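Local atomic coordinates of aac(6')-Ii (Enterococcus faecium, PDB entry 1N71), a protein that binds coenzyme A and probably transfers the acetyl group of acetyl-CoA to the 6'-amino group of aminoglycoside antibiotics. Residues A[1-5]-A[90-94]; A[68-73]-A[102-108]. All coordinates share one frame; numbering follows the deposited sequence.

Contact 1 (A[1-5]-A[90-94]); sequences MIISE and RLVNY
The guanidinium of Arg90 carries Ile3 CG1 over one face and has the carbonyl O of Met1 at its edge, tilted from the guanidinium plane. Arg90 NH2 donates to Met1 O at 3.1 Å, in a bond that is bent (146° at the hydrogen). The other terminal nitrogen, NH1, gives a bond to a water that also accepts from Met1 N, so the guanidinium grips the start of the chain twice, once directly and once through solvent. The Met1 and Arg90 side chains pass in opposite directions, with Met1 SD 3.7 Å from Arg90 NH1.

The ring of Tyr94 is met obliquely by the backbone of 3-5, its CE2 lying 3.4 Å from Ile3 O. With CG anti to the backbone N (chi1 -165°), the ring reaches across the end of the strand, its hydroxyl arriving beside Glu5 and sharing a second water with Glu5 N.

Between these two flat groups Ile3 fills the middle with separate branches: CG2 lies 3.8 Å from Tyr94 CB, and CD1 meets Leu91 CD2 at the same separation.

Strand 2-5, the outermost on its side of the sheet within the chain, thus packs against helix 87-101, their local axes 8.9 Å apart and inclined at 33°. Strand 46-52 pairs with it, and its Ala50 touches the side chains of Met1 and Ile3, while Leu91 continues inward to Ile60 and Leu76.

Contact 2 (A[68-73]-A[102-108]); sequences ITGWEL and RGGITIY
Tyr108 CG lies between its own backbone N and carbonyl carbon (chi1 70°), which swings the ring back over the neighbouring strand and brings one face under Glu72 CB, 4.0 Å from the ring centroid, in a CH-pi contact. Glu72 itself extends with CG anti to its N (chi1 167°), carrying the carboxylate on toward Gln65, which binds OE1.

Beneath these side chains the two backbones pair in parallel. Trp71 bonds to strand 106-108 through both its N, to Thr106 O (2.9 Å), and its O, from Tyr108 N (2.8 Å), and Leu73 N follows on Tyr108 O. At the entrance Thr69 O takes two donors: Thr106 N approaches nearly head-on, and Ile105 N comes in the carbonyl plane on a lone pair. Beside it the methyls Thr69 CG2 and Ile105 CD1 pack tightly at 3.5 Å.

The Trp71 indole lies on the other face of the sheet and turns its NE1 back to Ile68 O (2.8 Å), which lies in the ring plane. Arg102 CD approaches Trp71 CH2 obliquely (3.8 Å), its guanidinium plane almost perpendicular to the indole. Gly103 ends helix 87-101 in a Schellman motif.

These pairings close the beta-alpha-beta crossover from strand 70-78 through helix 87-101 to strand 106-112. The helix covers the face bearing Trp71, Leu73 and Ile107, strands 55-66 and 168-174 flank the pair, and Leu158 of the second subunit packs on Tyr108.

Both contacts involve the crossover built on helix 87-101. Contact 1 takes a stretch from its N-terminal half and sets it against the edge strand 2-5; contact 2 joins the strands that precede and follow it. Their centres are about 17 Å apart, and although their nearest atoms come within about 4 Å they do not touch. Both reach the same sheet, and each comes near the bound coenzyme A at one residue: the side chain of Arg90 lies about 7 Å from the cofactor and that of Leu73 about 6 Å. Leu76, a CoA-binding residue, is about 4 Å from both Leu91 and Leu73, side chain to side chain, and thus connects the two contacts.

Contact 1 (A[1-5]-A[90-94])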
loop_
_atom_site.group_PDB
_atom_site.type_symbol
_atom_site.label_atom_id
_atom_site.label_comp_id
_atom_site.label_asym_id
_atom_site.label_seq_id
_atom_site.Cartn_x
_atom_site.Cartn_y
_atom_site.Cartn_z
ATOM N N MET A 1 8.541 31.208 -8.560
ATOM C CA MET A 1 9.386 30.231 -7.816
ATOM C C MET A 1 9.661 29.001 -8.676
ATOM O O MET A 1 9.019 28.808 -9.708
ATOM C CB MET A 1 8.697 29.844 -6.505
ATOM C CG MET A 1 7.269 29.370 -6.661
ATOM S SD MET A 1 7.189 27.664 -7.186
ATOM C CE MET A 1 7.011 26.875 -5.627
ATOM N N ILE A 2 10.608 28.167 -8.258
ATOM C CA ILE A 2 10.955 26.996 -9.053
ATOM C C ILE A 2 10.765 25.623 -8.413
ATOM O O ILE A 2 10.889 25.453 -7.199
ATOM C CB ILE A 2 12.416 27.083 -9.546
ATOM C CG1 ILE A 2 13.378 26.933 -8.369
ATOM C CG2 ILE A 2 12.652 28.424 -10.234
ATOM C CD1 ILE A 2 14.836 26.865 -8.784
ATOM N N ILE A 3 10.469 24.647 -9.267
ATOM C CA ILE A 3 10.273 23.263 -8.854
ATOM C C ILE A 3 11.492 22.475 -9.326
ATOM O O ILE A 3 11.775 22.426 -10.524
ATOM C CB ILE A 3 9.025 22.653 -9.521
ATOM C CG1 ILE A 3 7.793 23.505 -9.216
ATOM C CG2 ILE A 3 8.828 21.224 -9.045
ATOM C CD1 ILE A 3 7.436 23.577 -7.761
ATOM N N SER A 4 12.216 21.863 -8.396
ATOM C CA SER A 4 13.396 21.091 -8.765
ATOM C C SER A 4 13.636 19.958 -7.778
ATOM O O SER A 4 12.938 19.843 -6.773
ATOM C CB SER A 4 14.627 21.997 -8.798
ATOM O OG SER A 4 14.950 22.448 -7.491
ATOM N N GLU A 5 14.628 19.119 -8.068
ATOM C CA GLU A 5 14.947 18.010 -7.181
ATOM C C GLU A 5 15.417 18.590 -5.857
ATOM O O GLU A 5 16.180 19.556 -5.824
ATOM C CB GLU A 5 16.038 17.117 -7.785
ATOM C CG GLU A 5 15.684 16.555 -9.156
ATOM C CD GLU A 5 16.660 15.495 -9.637
ATOM O OE1 GLU A 5 17.881 15.649 -9.412
ATOM O OE2 GLU A 5 16.203 14.510 -10.257
ATOM N N ARG A 90 2.337 21.522 -10.398
ATOM C CA ARG A 90 3.715 21.532 -10.860
ATOM C C ARG A 90 4.556 20.463 -10.165
ATOM O O ARG A 90 5.430 19.852 -10.783
ATOM C CB ARG A 90 4.295 22.933 -10.660
ATOM C CG ARG A 90 3.505 23.977 -11.446
ATOM C CD ARG A 90 3.892 25.388 -11.067
ATOM N NE ARG A 90 5.276 25.670 -11.409
ATOM C CZ ARG A 90 5.911 26.786 -11.075
ATOM N NH1 ARG A 90 5.277 27.723 -10.382
ATOM N NH2 ARG A 90 7.175 26.963 -11.439
ATOM N N LEU A 91 4.286 20.218 -8.885
ATOM C CA LEU A 91 5.024 19.192 -8.152
ATOM C C LEU A 91 4.680 17.799 -8.676
ATOM O O LEU A 91 5.560 16.964 -8.877
ATOM C CB LEU A 91 4.707 19.255 -6.649
ATOM C CG LEU A 91 5.321 20.402 -5.843
ATOM C CD1 LEU A 91 4.801 20.364 -4.406
ATOM C CD2 LEU A 91 6.838 20.290 -5.871
ATOM N N VAL A 92 3.395 17.544 -8.895
ATOM C CA VAL A 92 2.980 16.241 -9.395
ATOM C C VAL A 92 3.543 15.982 -10.788
ATOM O O VAL A 92 4.061 14.904 -11.060
ATOM C CB VAL A 92 1.452 16.124 -9.414
ATOM C CG1 VAL A 92 1.025 14.857 -10.143
ATOM C CG2 VAL A 92 0.938 16.103 -7.980
ATOM N N ASN A 93 3.456 16.974 -11.666
ATOM C CA ASN A 93 3.979 16.810 -13.016
ATOM C C ASN A 93 5.486 16.582 -13.019
ATOM O O ASN A 93 5.999 15.809 -13.833
ATOM C CB ASN A 93 3.623 18.024 -13.879
ATOM C CG ASN A 93 2.141 18.088 -14.202
ATOM O OD1 ASN A 93 1.514 17.067 -14.477
ATOM N ND2 ASN A 93 1.581 19.287 -14.186
ATOM N N TYR A 94 6.201 17.240 -12.108
ATOM C CA TYR A 94 7.647 17.066 -12.041
ATOM C C TYR A 94 7.942 15.663 -11.516
ATOM O O TYR A 94 8.851 14.986 -11.988
ATOM C CB TYR A 94 8.275 18.123 -11.127
ATOM C CG TYR A 94 9.778 18.248 -11.259
ATOM C CD1 TYR A 94 10.631 17.327 -10.659
ATOM C CD2 TYR A 94 10.345 19.292 -11.989
ATOM C CE1 TYR A 94 12.016 17.441 -10.782
ATOM C CE2 TYR A 94 11.728 19.414 -12.120
ATOM C CZ TYR A 94 12.555 18.485 -11.512
ATOM O OH TYR A 94 13.923 18.604 -11.632
HETATM O O HOH W 1 6.140 30.550 -10.385
HETATM O O HOH W 2 16.459 19.458 -10.388
#

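Contact 2 (A[68-73]-A[102-108])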
loop_
_atom_site.group_PDB
_atom_site.type_symbol
_atom_site.label_atom_id
_atom_site.label_comp_id
_atom_site.label_asym_id
_atom_site.label_seq_id
_atom_site.Cartn_x
_atom_site.Cartn_y
_atom_site.Cartn_z
ATOM N N ILE A 68 10.766 -1.401 -10.391
ATOM C CA ILE A 68 11.014 -0.028 -10.830
ATOM C C ILE A 68 9.747 0.493 -11.510
ATOM O O ILE A 68 9.662 1.658 -11.899
ATOM C CB ILE A 68 12.174 0.039 -11.858
ATOM C CG1 ILE A 68 11.778 -0.704 -13.140
ATOM C CG2 ILE A 68 13.440 -0.566 -11.259
ATOM C CD1 ILE A 68 12.823 -0.654 -14.248
ATOM N N THR A 69 8.758 -0.385 -11.626
ATOM C CA THR A 69 7.504 -0.078 -12.306
ATOM C C THR A 69 6.416 0.661 -11.531
ATOM O O THR A 69 5.795 1.576 -12.067
ATOM C CB THR A 69 6.880 -1.375 -12.853
ATOM O OG1 THR A 69 6.737 -2.312 -11.780
ATOM C CG2 THR A 69 7.764 -1.981 -13.940
ATOM N N GLY A 70 6.171 0.252 -10.291
ATOM C CA GLY A 70 5.124 0.882 -9.501
ATOM C C GLY A 70 5.610 1.726 -8.336
ATOM O O GLY A 70 6.261 1.224 -7.420
ATOM N N TRP A 71 5.266 3.010 -8.368
ATOM C CA TRP A 71 5.674 3.949 -7.329
ATOM C C TRP A 71 4.496 4.541 -6.561
ATOM O O TRP A 71 3.443 4.803 -7.136
ATOM C CB TRP A 71 6.459 5.099 -7.955
ATOM C CG TRP A 71 7.737 4.675 -8.596
ATOM C CD1 TRP A 71 7.885 3.861 -9.681
ATOM C CD2 TRP A 71 9.055 5.062 -8.197
ATOM N NE1 TRP A 71 9.221 3.717 -9.986
ATOM C CE2 TRP A 71 9.961 4.445 -9.090
ATOM C CE3 TRP A 71 9.559 5.873 -7.173
ATOM C CZ2 TRP A 71 11.347 4.614 -8.991
ATOM C CZ3 TRP A 71 10.942 6.044 -7.073
ATOM C CH2 TRP A 71 11.818 5.416 -7.980
ATOM N N GLU A 72 4.695 4.758 -5.264
ATOM C CA GLU A 72 3.673 5.363 -4.421
ATOM C C GLU A 72 4.016 6.827 -4.183
ATOM O O GLU A 72 5.107 7.144 -3.698
ATOM C CB GLU A 72 3.585 4.660 -3.061
ATOM C CG GLU A 72 2.752 5.453 -2.050
ATOM C CD GLU A 72 2.630 4.774 -0.694
ATOM O OE1 GLU A 72 3.506 3.962 -0.340
ATOM O OE2 GLU A 72 1.654 5.067 0.027
ATOM N N LEU A 73 3.085 7.713 -4.528
ATOM C CA LEU A 73 3.266 9.144 -4.329
ATOM C C LEU A 73 3.090 9.394 -2.833
ATOM O O LEU A 73 2.023 9.130 -2.267
ATOM C CB LEU A 73 2.211 9.923 -5.134
ATOM C CG LEU A 73 2.230 11.460 -5.111
ATOM C CD1 LEU A 73 1.324 11.986 -6.216
ATOM C CD2 LEU A 73 1.777 11.986 -3.753
ATOM N N ARG A 102 13.073 6.856 -14.545
ATOM C CA ARG A 102 13.688 5.721 -13.868
ATOM C C ARG A 102 13.066 4.407 -14.325
ATOM O O ARG A 102 13.316 3.362 -13.739
ATOM C CB ARG A 102 13.553 5.851 -12.347
ATOM C CG ARG A 102 14.188 7.116 -11.783
ATOM C CD ARG A 102 14.447 6.999 -10.294
ATOM N NE ARG A 102 14.976 8.241 -9.737
ATOM C CZ ARG A 102 15.454 8.362 -8.503
ATOM N NH1 ARG A 102 15.473 7.311 -7.693
ATOM N NH2 ARG A 102 15.901 9.537 -8.074
ATOM N N GLY A 103 12.252 4.465 -15.373
ATOM C CA GLY A 103 11.617 3.260 -15.880
ATOM C C GLY A 103 10.257 2.997 -15.254
ATOM O O GLY A 103 9.659 1.942 -15.472
ATOM N N GLY A 104 9.773 3.958 -14.470
ATOM C CA GLY A 104 8.478 3.815 -13.825
ATOM C C GLY A 104 7.322 3.816 -14.808
ATOM O O GLY A 104 7.362 4.500 -15.832
ATOM N N ILE A 105 6.281 3.054 -14.482
ATOM C CA ILE A 105 5.097 2.932 -15.326
ATOM C C ILE A 105 3.873 3.581 -14.687
ATOM O O ILE A 105 3.095 4.268 -15.347
ATOM C CB ILE A 105 4.728 1.445 -15.549
ATOM C CG1 ILE A 105 5.915 0.683 -16.141
ATOM C CG2 ILE A 105 3.508 1.346 -16.439
ATOM C CD1 ILE A 105 5.624 -0.781 -16.380
ATOM N N THR A 106 3.695 3.340 -13.397
ATOM C CA THR A 106 2.533 3.876 -12.709
ATOM C C THR A 106 2.845 4.424 -11.328
ATOM O O THR A 106 3.769 3.977 -10.648
ATOM C CB THR A 106 1.447 2.799 -12.548
ATOM O OG1 THR A 106 0.322 3.353 -11.848
ATOM C CG2 THR A 106 1.977 1.634 -11.743
ATOM N N ILE A 107 2.041 5.397 -10.927
ATOM C CA ILE A 107 2.163 6.029 -9.633
ATOM C C ILE A 107 0.794 5.894 -9.000
ATOM O O ILE A 107 -0.216 6.159 -9.648
ATOM C CB ILE A 107 2.504 7.530 -9.769
ATOM C CG1 ILE A 107 3.896 7.695 -10.389
ATOM C CG2 ILE A 107 2.440 8.211 -8.396
ATOM C CD1 ILE A 107 4.302 9.156 -10.596
ATOM N N TYR A 108 0.759 5.460 -7.750
ATOM C CA TYR A 108 -0.506 5.321 -7.047
ATOM C C TYR A 108 -0.372 6.009 -5.699
ATOM O O TYR A 108 0.732 6.303 -5.250
ATOM C CB TYR A 108 -0.867 3.848 -6.848
ATOM C CG TYR A 108 0.008 3.137 -5.849
ATOM C CD1 TYR A 108 1.286 2.691 -6.199
ATOM C CD2 TYR A 108 -0.436 2.920 -4.545
ATOM C CE1 TYR A 108 2.096 2.044 -5.273
ATOM C CE2 TYR A 108 0.367 2.276 -3.611
ATOM C CZ TYR A 108 1.628 1.841 -3.981
ATOM O OH TYR A 108 2.417 1.200 -3.059
#